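PDB 3ZHC: phytase from Citrobacter braakii, which belongs to branch 2 of the histidine phosphatase superfamily, with an alpha/beta core built on a mixed sheet and a second, largely helical region. Local coordinates for residues M28-V33 / E357-T362; V54-W59 / V191-Q196; R186-V191 / T237-F242; T366-V371 / E405-G410. The protein carries 2 engineered substitutions. One frame throughout, in Å; residues are numbered along the deposited sequence. Where two conformers were deposited one is given.

Contact 1. Residues M28-V33 / E357-T362; sequences MKLERV and EKWKRT
Trp359 has CG anti to its carbonyl carbon (chi1 -68°), and Leu30 has CG anti to its nitrogen (chi1 -172°), which sets the leucine branch over one face of the indole. Leu30 CD1 stands 3.8 Å from the centroid of the Trp359 five-membered ring, a CH-pi contact. The ring is fixed from its own strand, since Trp359 NE1 donates to Glu357 OE1 at 2.9 Å, close to the ring plane. The far end of the indole has Met28 O at its edge, while the bent Met28 chain crosses back to bring CE within 3.4 Å of Trp359 CB; Met28 SD lies against Arg361.

The backbones form an antiparallel pair, strand 28-38 with strand 353-361 in the mixed sheet. Lys29 and Lys360 are hydrogen-bonded in both directions. The register then slips by one residue at a classic beta bulge: Glu31 and Arg32 both face Lys358, whose O accepts from Glu31 N at 2.9 Å and only weakly from Arg32 N, while Lys358 N gives a 2.7 Å bond to Arg32 O.

On the other face of the sheet Arg32 and Lys358 run alongside each other, and Lys358 NZ sits 3.7 Å from Arg32 CZ, over the guanidinium plane. Their like charges are probably eased by backbone carbonyls: Leu300 O takes Lys358 NZ, and Ala299 O and Thr302 O take the Arg32 terminal nitrogens. Glu31 lies across the Lys360 chain, its OE2 making a long salt bridge to Lys360 NZ at 3.9 Å, and a water held by Glu31 OE1 bonds weakly to Arg32 NE and Lys358 NZ.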
# COMPACT_ATOMS: atom_id res chain seq x y z
N MET B 28 -17.36 12.84 25.90
CA MET B 28 -16.05 13.38 25.48
C MET B 28 -16.23 14.77 24.92
O MET B 28 -16.99 14.95 23.98
CB MET B 28 -15.41 12.48 24.42
CG MET B 28 -14.97 11.11 24.95
SD MET B 28 -13.45 11.16 25.93
CE MET B 28 -12.24 11.36 24.67
N LYS B 29 -15.52 15.76 25.50
CA LYS B 29 -15.59 17.15 25.09
C LYS B 29 -14.26 17.62 24.47
O LYS B 29 -13.19 17.42 25.07
CB LYS B 29 -15.91 18.04 26.31
CG LYS B 29 -16.17 19.53 25.96
CD LYS B 29 -15.97 20.46 27.15
CE LYS B 29 -16.00 21.93 26.69
NZ LYS B 29 -15.57 22.88 27.77
N LEU B 30 -14.34 18.23 23.28
CA LEU B 30 -13.17 18.78 22.57
C LEU B 30 -12.80 20.11 23.19
O LEU B 30 -13.62 21.03 23.18
CB LEU B 30 -13.47 18.96 21.08
CG LEU B 30 -12.32 19.33 20.14
CD1 LEU B 30 -11.27 18.25 20.12
CD2 LEU B 30 -12.84 19.56 18.74
N GLU B 31 -11.57 20.22 23.71
CA GLU B 31 -11.11 21.45 24.39
C GLU B 31 -10.07 22.28 23.62
O GLU B 31 -10.09 23.50 23.71
CB GLU B 31 -10.58 21.11 25.80
CG GLU B 31 -11.72 20.89 26.84
CD GLU B 31 -11.21 20.84 28.29
OE1 GLU B 31 -10.07 20.35 28.54
OE2 GLU B 31 -11.97 21.30 29.19
N ARG B 32 -9.18 21.60 22.87
CA ARG B 32 -8.11 22.27 22.10
C ARG B 32 -7.73 21.50 20.84
O ARG B 32 -7.81 20.27 20.82
CB ARG B 32 -6.84 22.42 22.94
CG ARG B 32 -7.00 23.10 24.25
CD ARG B 32 -5.70 23.25 24.93
NE ARG B 32 -5.83 23.81 26.27
CZ ARG B 32 -4.81 24.05 27.10
NH1 ARG B 32 -3.54 23.78 26.74
NH2 ARG B 32 -5.05 24.57 28.31
N VAL B 33 -7.31 22.23 19.80
CA VAL B 33 -6.82 21.63 18.56
C VAL B 33 -5.56 22.35 18.06
O VAL B 33 -5.45 23.56 18.14
CB VAL B 33 -7.91 21.61 17.42
CG1 VAL B 33 -7.35 21.04 16.08
CG2 VAL B 33 -9.13 20.80 17.85
N GLU B 357 -5.97 16.75 18.40
CA GLU B 357 -7.16 17.13 19.17
C GLU B 357 -7.04 16.74 20.64
O GLU B 357 -6.71 15.62 20.92
CB GLU B 357 -8.39 16.42 18.60
CG GLU B 357 -8.80 16.87 17.20
CD GLU B 357 -9.78 15.92 16.53
OE1 GLU B 357 -10.32 15.02 17.20
OE2 GLU B 357 -10.01 16.08 15.32
N LYS B 358 -7.31 17.69 21.54
CA LYS B 358 -7.33 17.44 23.00
C LYS B 358 -8.79 17.25 23.43
O LYS B 358 -9.58 18.20 23.39
CB LYS B 358 -6.69 18.57 23.78
CG LYS B 358 -6.56 18.30 25.30
CD LYS B 358 -5.86 19.45 25.96
CE LYS B 358 -5.78 19.28 27.43
NZ LYS B 358 -5.26 20.54 28.09
N TRP B 359 -9.12 16.02 23.84
CA TRP B 359 -10.44 15.65 24.33
C TRP B 359 -10.41 15.46 25.85
O TRP B 359 -9.46 14.85 26.38
CB TRP B 359 -10.91 14.36 23.67
CG TRP B 359 -11.18 14.49 22.24
CD1 TRP B 359 -10.29 14.35 21.22
CD2 TRP B 359 -12.44 14.78 21.64
NE1 TRP B 359 -10.92 14.54 20.01
CE2 TRP B 359 -12.25 14.80 20.23
CE3 TRP B 359 -13.74 15.02 22.15
CZ2 TRP B 359 -13.29 15.06 19.32
CZ3 TRP B 359 -14.79 15.28 21.24
CH2 TRP B 359 -14.55 15.30 19.85
N LYS B 360 -11.43 15.97 26.55
CA LYS B 360 -11.59 15.77 28.01
C LYS B 360 -12.71 14.77 28.22
O LYS B 360 -13.82 14.97 27.71
CB LYS B 360 -11.92 17.07 28.74
CG LYS B 360 -11.92 16.93 30.30
CD LYS B 360 -12.34 18.22 31.02
CE LYS B 360 -13.86 18.48 30.93
NZ LYS B 360 -14.31 19.65 31.79
N ARG B 361 -12.41 13.69 28.95
CA ARG B 361 -13.43 12.70 29.32
C ARG B 361 -14.21 13.31 30.47
O ARG B 361 -13.61 13.68 31.49
CB ARG B 361 -12.78 11.39 29.72
CG ARG B 361 -13.76 10.24 30.08
CD ARG B 361 -12.99 9.08 30.75
NE ARG B 361 -12.52 8.05 29.83
CZ ARG B 361 -11.55 7.16 30.10
NH1 ARG B 361 -10.90 7.15 31.29
NH2 ARG B 361 -11.21 6.27 29.17
N THR B 362 -15.53 13.44 30.30
CA THR B 362 -16.42 14.08 31.31
C THR B 362 -16.46 13.36 32.65
O THR B 362 -16.44 14.02 33.70
CB THR B 362 -17.89 14.16 30.79
OG1 THR B 362 -17.91 14.69 29.46
CG2 THR B 362 -18.75 15.05 31.71
O HOH W 1 -8.21 22.36 27.99

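Contact 2. Residues V54-W59 / V191-Q196; sequences VTPDQW and VLNFSQ. With FMT (formic acid), chain P.
Leu192 meets the 54-59 loop with both its side chain and its carbonyl. Its CB and CD1 pack against Val54 O, and Leu192 CD2 lies 4.1 Å from both Trp59 CZ2 and Thr55 CB. Leu192 O accepts from Thr55 OG1 at 2.7 Å, the donor tilted 19° from the carbonyl plane. Thr55 turns OG1 opposite its own nitrogen (chi1 176°), where the same hydroxyl oxygen also receives Asp57 N at 3.1 Å in an ST turn, so one oxygen joins the loop to the helix end and shapes the loop.

At Asn193 the carbonyl O lies 3.1 Å from Pro56 CD, and ND2 donates to a water that in turn donates to Asp57 OD2; that carboxylate oxygen also forms a salt bridge with Arg257. Phe194 brings its ring edge to Val54, with CD1 3.4 Å from Val54 O and CE1 beside Val54 CG1. Ser195, its CB pointing away from the loop, donates N to FMT O2 at 2.9 Å, and OG does so too in the conformer given; this formic acid, probably from the crystallisation liquor, also binds Lys208. Gln196 closes the walk, its O standing 3.6 Å from Pro56 CB.

The path of 191-196 is that of a Schellman motif ending helix 182-192: Asn193, with positive phi, is the C-prime residue, Phe194 N bonds to Glu189 O and Asn193 N to Asn190 O, and a short 3-10 turn follows.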
# COMPACT_ATOMS: atom_id res chain seq x y z
N VAL B 54 13.97 15.89 -20.51
CA VAL B 54 13.48 14.49 -20.21
C VAL B 54 12.11 14.21 -20.85
O VAL B 54 11.51 13.17 -20.61
CB VAL B 54 13.46 14.16 -18.68
CG1 VAL B 54 14.88 14.19 -18.14
CG2 VAL B 54 12.55 15.10 -17.92
N THR B 55 11.61 15.14 -21.66
CA THR B 55 10.41 14.91 -22.45
C THR B 55 10.49 15.68 -23.76
O THR B 55 11.00 16.81 -23.78
CB THR B 55 9.13 15.29 -21.68
OG1 THR B 55 7.99 15.12 -22.53
CG2 THR B 55 9.19 16.76 -21.15
N PRO B 56 9.99 15.09 -24.89
CA PRO B 56 9.91 15.86 -26.13
C PRO B 56 8.78 16.91 -26.11
O PRO B 56 8.73 17.76 -26.99
CB PRO B 56 9.61 14.79 -27.18
CG PRO B 56 8.88 13.75 -26.43
CD PRO B 56 9.54 13.70 -25.10
N ASP B 57 7.90 16.86 -25.13
CA ASP B 57 6.79 17.82 -25.02
C ASP B 57 7.20 19.05 -24.22
O ASP B 57 8.28 19.09 -23.65
CB ASP B 57 5.59 17.11 -24.43
CG ASP B 57 5.15 15.94 -25.31
OD1 ASP B 57 4.64 16.20 -26.41
OD2 ASP B 57 5.31 14.78 -24.91
N GLN B 58 6.32 20.05 -24.21
CA GLN B 58 6.52 21.32 -23.50
C GLN B 58 5.68 21.33 -22.24
O GLN B 58 4.54 20.86 -22.25
CB GLN B 58 6.13 22.54 -24.35
CG GLN B 58 7.12 22.92 -25.43
CD GLN B 58 7.13 21.96 -26.61
OE1 GLN B 58 6.07 21.70 -27.22
NE2 GLN B 58 8.31 21.43 -26.94
N TRP B 59 6.23 21.90 -21.16
CA TRP B 59 5.52 21.98 -19.89
C TRP B 59 4.50 23.13 -19.88
O TRP B 59 4.81 24.22 -20.36
CB TRP B 59 6.51 22.16 -18.73
CG TRP B 59 7.33 20.94 -18.50
CD1 TRP B 59 8.54 20.64 -19.07
CD2 TRP B 59 7.01 19.87 -17.65
NE1 TRP B 59 8.99 19.42 -18.61
CE2 TRP B 59 8.07 18.92 -17.74
CE3 TRP B 59 5.92 19.59 -16.80
CZ2 TRP B 59 8.06 17.73 -17.01
CZ3 TRP B 59 5.92 18.39 -16.08
CH2 TRP B 59 6.98 17.48 -16.19
N VAL B 191 4.71 8.42 -19.34
CA VAL B 191 3.99 9.72 -19.23
C VAL B 191 4.80 10.87 -19.88
O VAL B 191 4.24 11.72 -20.56
CB VAL B 191 3.59 10.01 -17.76
CG1 VAL B 191 3.03 11.40 -17.59
CG2 VAL B 191 2.57 8.94 -17.27
N LEU B 192 6.11 10.87 -19.65
CA LEU B 192 7.01 11.84 -20.25
C LEU B 192 7.33 11.57 -21.73
O LEU B 192 7.86 12.44 -22.40
CB LEU B 192 8.35 11.85 -19.50
CG LEU B 192 8.44 12.30 -18.05
CD1 LEU B 192 9.78 11.90 -17.48
CD2 LEU B 192 8.24 13.79 -17.95
N ASN B 193 7.02 10.35 -22.22
CA ASN B 193 7.51 9.84 -23.53
C ASN B 193 9.02 10.03 -23.55
O ASN B 193 9.58 10.63 -24.46
CB ASN B 193 6.79 10.50 -24.73
CG ASN B 193 6.95 9.68 -26.05
OD1 ASN B 193 7.23 8.45 -26.02
ND2 ASN B 193 6.78 10.36 -27.21
N PHE B 194 9.66 9.50 -22.49
CA PHE B 194 11.09 9.68 -22.20
C PHE B 194 12.01 9.18 -23.31
O PHE B 194 12.99 9.84 -23.61
CB PHE B 194 11.43 9.00 -20.85
CG PHE B 194 12.89 9.11 -20.44
CD1 PHE B 194 13.45 10.36 -20.15
CD2 PHE B 194 13.70 7.96 -20.33
CE1 PHE B 194 14.80 10.47 -19.76
CE2 PHE B 194 15.04 8.06 -19.94
CZ PHE B 194 15.60 9.32 -19.66
N SER B 195 11.66 8.02 -23.90
CA SER B 195 12.43 7.40 -25.01
C SER B 195 12.66 8.34 -26.20
O SER B 195 13.66 8.23 -26.89
CB SER B 195 11.73 6.13 -25.51
OG SER B 195 11.69 5.13 -24.50
N GLN B 196 11.70 9.26 -26.43
CA GLN B 196 11.78 10.23 -27.53
C GLN B 196 12.35 11.61 -27.13
O GLN B 196 12.33 12.53 -27.94
CB GLN B 196 10.40 10.41 -28.16
CG GLN B 196 9.67 9.11 -28.51
CD GLN B 196 10.48 8.20 -29.39
OE1 GLN B 196 10.76 7.04 -29.03
NE2 GLN B 196 10.89 8.72 -30.56
C FMT P . 9.04 6.11 -22.77
O1 FMT P . 8.25 5.25 -22.48
O2 FMT P . 10.20 6.05 -22.39
O HOH W 2 5.36 13.08 -27.03

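Contact 3. Residues R186-V191 / T237-F242; sequences RTLENV and TLTEIF
Glu189 OE1 is gripped by Arg186 NE at 2.8 Å and by Lys208 in a second salt bridge, while its neighbour Leu188 reaches across to Phe242. The carboxylate takes Arg186 side-on, OE2 receiving Arg186 NH2 at 3.0 Å almost in the guanidinium plane, and OE2 also accepts from Leu211 N. Arg186 packs further on Lys129 of the second subunit.

The contact across to helix 231-247 is wholly apolar. Leu188, with CG anti to its nitrogen (chi1 177°), sends CD1 to the edge of the Phe242 ring, 3.7 Å from Phe242 CE2, the two side chains meeting at about a right angle. The same methyl lies 4.0 Å from Thr239 CG2, and a little farther from Leu238 CB. Val191 CG1 approaches the same corner of the ring, 3.8 Å from Phe242 CE2 and nearly as close to CZ, the two side chains running past one another head to tail. Phe242 CE2 is thus shared between residues one turn apart on the first helix, while Leu238 O stands 3.4 Å above one ring face. Thr239 points its hydroxyl back to Ser235 O, leaving the methyl for Leu188.

The segment axes pass 11.6 Å apart at 62°, so the backbones stay apart and Leu188 and Phe242 span most of the gap. Filled in by Leu267 of helix 260-280 and by Ala254, this is a buried apolar helix-helix crossing within the helical region of this histidine phosphatase-family protein.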
# COMPACT_ATOMS: atom_id res chain seq x y z
N ARG B 186 8.96 3.14 -15.02
CA ARG B 186 8.43 2.85 -16.37
C ARG B 186 7.19 3.70 -16.66
O ARG B 186 7.03 4.21 -17.79
CB ARG B 186 8.07 1.35 -16.57
CG ARG B 186 9.21 0.32 -16.42
CD ARG B 186 10.39 0.59 -17.38
NE ARG B 186 11.30 1.58 -16.83
CZ ARG B 186 12.26 1.34 -15.91
NH1 ARG B 186 12.47 0.11 -15.41
NH2 ARG B 186 13.02 2.34 -15.48
N THR B 187 6.32 3.86 -15.66
CA THR B 187 5.09 4.67 -15.82
C THR B 187 5.45 6.15 -16.02
O THR B 187 4.91 6.80 -16.93
CB THR B 187 4.12 4.49 -14.63
OG1 THR B 187 3.81 3.10 -14.47
CG2 THR B 187 2.80 5.27 -14.86
N LEU B 188 6.36 6.67 -15.19
CA LEU B 188 6.82 8.07 -15.35
C LEU B 188 7.43 8.29 -16.75
O LEU B 188 7.11 9.27 -17.42
CB LEU B 188 7.83 8.47 -14.25
CG LEU B 188 8.44 9.88 -14.35
CD1 LEU B 188 7.33 10.95 -14.39
CD2 LEU B 188 9.37 10.13 -13.20
N GLU B 189 8.29 7.37 -17.17
CA GLU B 189 8.91 7.38 -18.52
C GLU B 189 7.87 7.38 -19.65
O GLU B 189 8.03 8.11 -20.62
CB GLU B 189 9.85 6.20 -18.67
CG GLU B 189 11.15 6.37 -17.85
CD GLU B 189 11.86 5.06 -17.56
OE1 GLU B 189 11.52 4.02 -18.19
OE2 GLU B 189 12.76 5.05 -16.69
N ASN B 190 6.82 6.55 -19.50
CA ASN B 190 5.72 6.52 -20.48
C ASN B 190 4.96 7.84 -20.52
O ASN B 190 4.61 8.33 -21.59
CB ASN B 190 4.75 5.37 -20.17
CG ASN B 190 3.65 5.23 -21.22
OD1 ASN B 190 3.91 4.91 -22.38
ND2 ASN B 190 2.40 5.47 -20.81
N VAL B 191 4.71 8.42 -19.34
CA VAL B 191 3.99 9.72 -19.23
C VAL B 191 4.80 10.87 -19.88
O VAL B 191 4.24 11.72 -20.56
CB VAL B 191 3.59 10.01 -17.76
CG1 VAL B 191 3.03 11.40 -17.59
CG2 VAL B 191 2.57 8.94 -17.27
N THR B 237 10.04 15.52 -7.98
CA THR B 237 9.59 16.83 -8.45
C THR B 237 8.52 16.70 -9.54
O THR B 237 7.45 17.30 -9.44
CB THR B 237 10.80 17.68 -8.96
OG1 THR B 237 11.71 17.92 -7.87
CG2 THR B 237 10.34 19.01 -9.56
N LEU B 238 8.80 15.90 -10.57
CA LEU B 238 7.88 15.77 -11.75
C LEU B 238 6.53 15.21 -11.41
O LEU B 238 5.51 15.77 -11.86
CB LEU B 238 8.52 14.93 -12.86
CG LEU B 238 9.82 15.46 -13.47
CD1 LEU B 238 10.17 14.65 -14.72
CD2 LEU B 238 9.77 16.96 -13.80
N THR B 239 6.49 14.12 -10.64
CA THR B 239 5.22 13.50 -10.25
C THR B 239 4.38 14.44 -9.36
O THR B 239 3.14 14.45 -9.45
CB THR B 239 5.44 12.13 -9.57
OG1 THR B 239 6.32 12.27 -8.47
CG2 THR B 239 6.05 11.12 -10.57
N GLU B 240 5.05 15.24 -8.52
CA GLU B 240 4.35 16.26 -7.72
C GLU B 240 3.78 17.34 -8.64
O GLU B 240 2.66 17.81 -8.41
CB GLU B 240 5.28 16.87 -6.67
CG GLU B 240 4.68 17.99 -5.81
CD GLU B 240 3.52 17.56 -4.87
OE1 GLU B 240 3.23 16.34 -4.72
OE2 GLU B 240 2.91 18.48 -4.27
N ILE B 241 4.54 17.72 -9.68
CA ILE B 241 4.06 18.72 -10.65
C ILE B 241 2.77 18.20 -11.32
O ILE B 241 1.80 18.95 -11.44
CB ILE B 241 5.14 19.13 -11.69
CG1 ILE B 241 6.27 19.90 -11.00
CG2 ILE B 241 4.53 20.02 -12.79
CD1 ILE B 241 7.47 20.20 -11.88
N PHE B 242 2.75 16.93 -11.72
CA PHE B 242 1.52 16.37 -12.32
C PHE B 242 0.33 16.45 -11.35
O PHE B 242 -0.76 16.83 -11.77
CB PHE B 242 1.71 14.94 -12.82
CG PHE B 242 2.79 14.78 -13.88
CD1 PHE B 242 2.97 15.73 -14.89
CD2 PHE B 242 3.61 13.64 -13.87
CE1 PHE B 242 3.97 15.56 -15.87
CE2 PHE B 242 4.61 13.46 -14.85
CZ PHE B 242 4.79 14.42 -15.84

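Contact 4. Residues T366-V371 / E405-G410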
# COMPACT_ATOMS: atom_id res chain seq x y z
N THR B 366 -10.22 13.55 32.69
CA THR B 366 -8.94 13.09 32.15
C THR B 366 -8.78 13.58 30.71
O THR B 366 -9.74 13.51 29.93
CB THR B 366 -8.81 11.55 32.16
OG1 THR B 366 -9.96 10.97 31.57
CG2 THR B 366 -8.66 11.03 33.57
N ASP B 367 -7.58 14.06 30.37
CA ASP B 367 -7.30 14.62 29.03
C ASP B 367 -6.65 13.57 28.10
O ASP B 367 -5.71 12.88 28.49
CB ASP B 367 -6.41 15.84 29.16
CG ASP B 367 -7.06 16.95 30.01
OD1 ASP B 367 -8.27 17.23 29.82
OD2 ASP B 367 -6.35 17.54 30.85
N TRP B 368 -7.18 13.49 26.87
CA TRP B 368 -6.74 12.54 25.85
C TRP B 368 -6.46 13.25 24.52
O TRP B 368 -7.08 14.28 24.23
CB TRP B 368 -7.80 11.45 25.67
CG TRP B 368 -8.20 10.82 26.99
CD1 TRP B 368 -9.16 11.28 27.86
CD2 TRP B 368 -7.63 9.66 27.60
NE1 TRP B 368 -9.24 10.47 28.96
CE2 TRP B 368 -8.31 9.46 28.84
CE3 TRP B 368 -6.63 8.75 27.23
CZ2 TRP B 368 -8.01 8.39 29.70
CZ3 TRP B 368 -6.33 7.69 28.09
CH2 TRP B 368 -7.02 7.52 29.31
N VAL B 369 -5.53 12.70 23.74
CA VAL B 369 -5.10 13.28 22.46
C VAL B 369 -5.43 12.36 21.30
O VAL B 369 -4.98 11.21 21.30
CB VAL B 369 -3.57 13.57 22.43
CG1 VAL B 369 -3.16 14.19 21.09
CG2 VAL B 369 -3.17 14.47 23.57
N GLN B 370 -6.20 12.85 20.32
CA GLN B 370 -6.50 12.11 19.09
C GLN B 370 -5.78 12.78 17.93
O GLN B 370 -5.76 14.01 17.84
CB GLN B 370 -8.00 12.07 18.79
CG GLN B 370 -8.34 10.98 17.75
CD GLN B 370 -9.81 10.81 17.53
OE1 GLN B 370 -10.51 11.78 17.22
NE2 GLN B 370 -10.30 9.58 17.69
N VAL B 371 -5.19 11.96 17.05
CA VAL B 371 -4.43 12.43 15.90
C VAL B 371 -5.13 11.99 14.61
O VAL B 371 -5.47 10.82 14.46
CB VAL B 371 -2.98 11.90 15.89
CG1 VAL B 371 -2.17 12.57 14.75
CG2 VAL B 371 -2.31 12.14 17.22
N GLU B 405 -0.41 4.81 27.79
CA GLU B 405 -1.81 4.79 28.21
C GLU B 405 -2.71 5.15 27.03
O GLU B 405 -2.57 6.23 26.44
CB GLU B 405 -2.02 5.81 29.35
CG GLU B 405 -0.99 5.74 30.53
CD GLU B 405 -0.76 7.12 31.20
OE1 GLU B 405 -1.75 7.76 31.67
OE2 GLU B 405 0.42 7.57 31.25
N LYS B 406 -3.65 4.24 26.70
CA LYS B 406 -4.63 4.44 25.62
C LYS B 406 -6.09 4.34 26.11
O LYS B 406 -6.38 3.66 27.10
CB LYS B 406 -4.45 3.39 24.48
CG LYS B 406 -3.58 3.79 23.27
CD LYS B 406 -2.09 3.59 23.48
CE LYS B 406 -1.35 3.42 22.13
NZ LYS B 406 -1.60 2.05 21.47
N ASN B 407 -6.99 5.03 25.39
CA ASN B 407 -8.46 4.94 25.58
C ASN B 407 -9.04 3.68 24.99
O ASN B 407 -8.36 2.93 24.30
CB ASN B 407 -9.20 6.15 24.89
CG ASN B 407 -9.43 7.30 25.79
OD1 ASN B 407 -9.71 8.39 25.32
ND2 ASN B 407 -9.34 7.08 27.09
N SER B 408 -10.33 3.45 25.29
CA SER B 408 -11.11 2.38 24.63
C SER B 408 -11.32 2.76 23.16
O SER B 408 -11.39 1.89 22.29
CB SER B 408 -12.45 2.17 25.33
OG SER B 408 -13.24 3.36 25.32
N GLN B 409 -11.43 4.08 22.90
CA GLN B 409 -11.53 4.65 21.55
C GLN B 409 -10.14 5.04 20.90
O GLN B 409 -10.08 5.87 19.99
CB GLN B 409 -12.49 5.87 21.59
CG GLN B 409 -13.22 6.15 20.25
CD GLN B 409 -14.34 7.20 20.40
OE1 GLN B 409 -14.44 7.90 21.43
NE2 GLN B 409 -15.18 7.33 19.35
N GLY B 410 -9.03 4.43 21.37
CA GLY B 410 -7.68 4.60 20.75
C GLY B 410 -6.86 5.87 21.00
O GLY B 410 -5.73 5.98 20.50
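Trp368 lies on strand 366-375, which forms a beta hairpin with strand 353-361 in the mixed sheet, and its indole is covered on one face by Asn407 of the loop leading to strand 412-413. CB, pointing toward that loop, comes first, 3.6 Å from Asn407 OD1. The chi1 of -51° then sets CG anti to the carbonyl carbon and swings the ring beneath the amide: CG lies 3.3 Å from Asn407 OD1. Farther out, Asn407 ND2 stands over the centre of the six-membered ring, 3.1 Å from Trp368 CD2 and CE2 and about as near to CE3, CZ2, CZ3 and CH2. Ring and amide planes are 39° apart, so the amide leans over the ring and is not stacked flat on it.

At the tip, CZ3 is 3.9 Å from Lys406 C, and Glu405 O stands at the ring edge. The pyrrole side is held within the strand: Trp368 NE1 donates to Thr366 OG1 at 2.8 Å, the hydroxyl 21° out of the ring plane, and this fixes the indole's rotation.

Asn407 also opens a type I turn to Gly410, closed by a weak 3.4 Å bond from Gly410 N to Asn407 O. The loop further meets the second subunit: Lys406 NZ bonds to Gln58 OE1 of that chain, and Gly410 O weakly to its NE2. Buried against the Trp368 ring, Asn407 OD1 has no hydrogen-bonding partner anywhere in the model.

Overall arrangement
From the N terminus, the chain enters the mixed sheet at 28-33, and contact 1 closes only when 357-362 returns beside it, 324 residues later. Contacts 2 and 3 both fall within that span, on the opposite side of the chain's centre. They cross: 54-59 and then 186-191 open before 191-196 and 237-242 close them, and Val191 belongs to both. Together they tie the loop after helix 49-53, helix 182-192 and helix 231-247 into one helical cluster. Contact 4 follows in series, its segment 366-371 pairing directly with the strand of contact 1, so these two hold the sheet end and the late 405-410 loop together. Centres of contacts 1 and 2 are 52 Å apart.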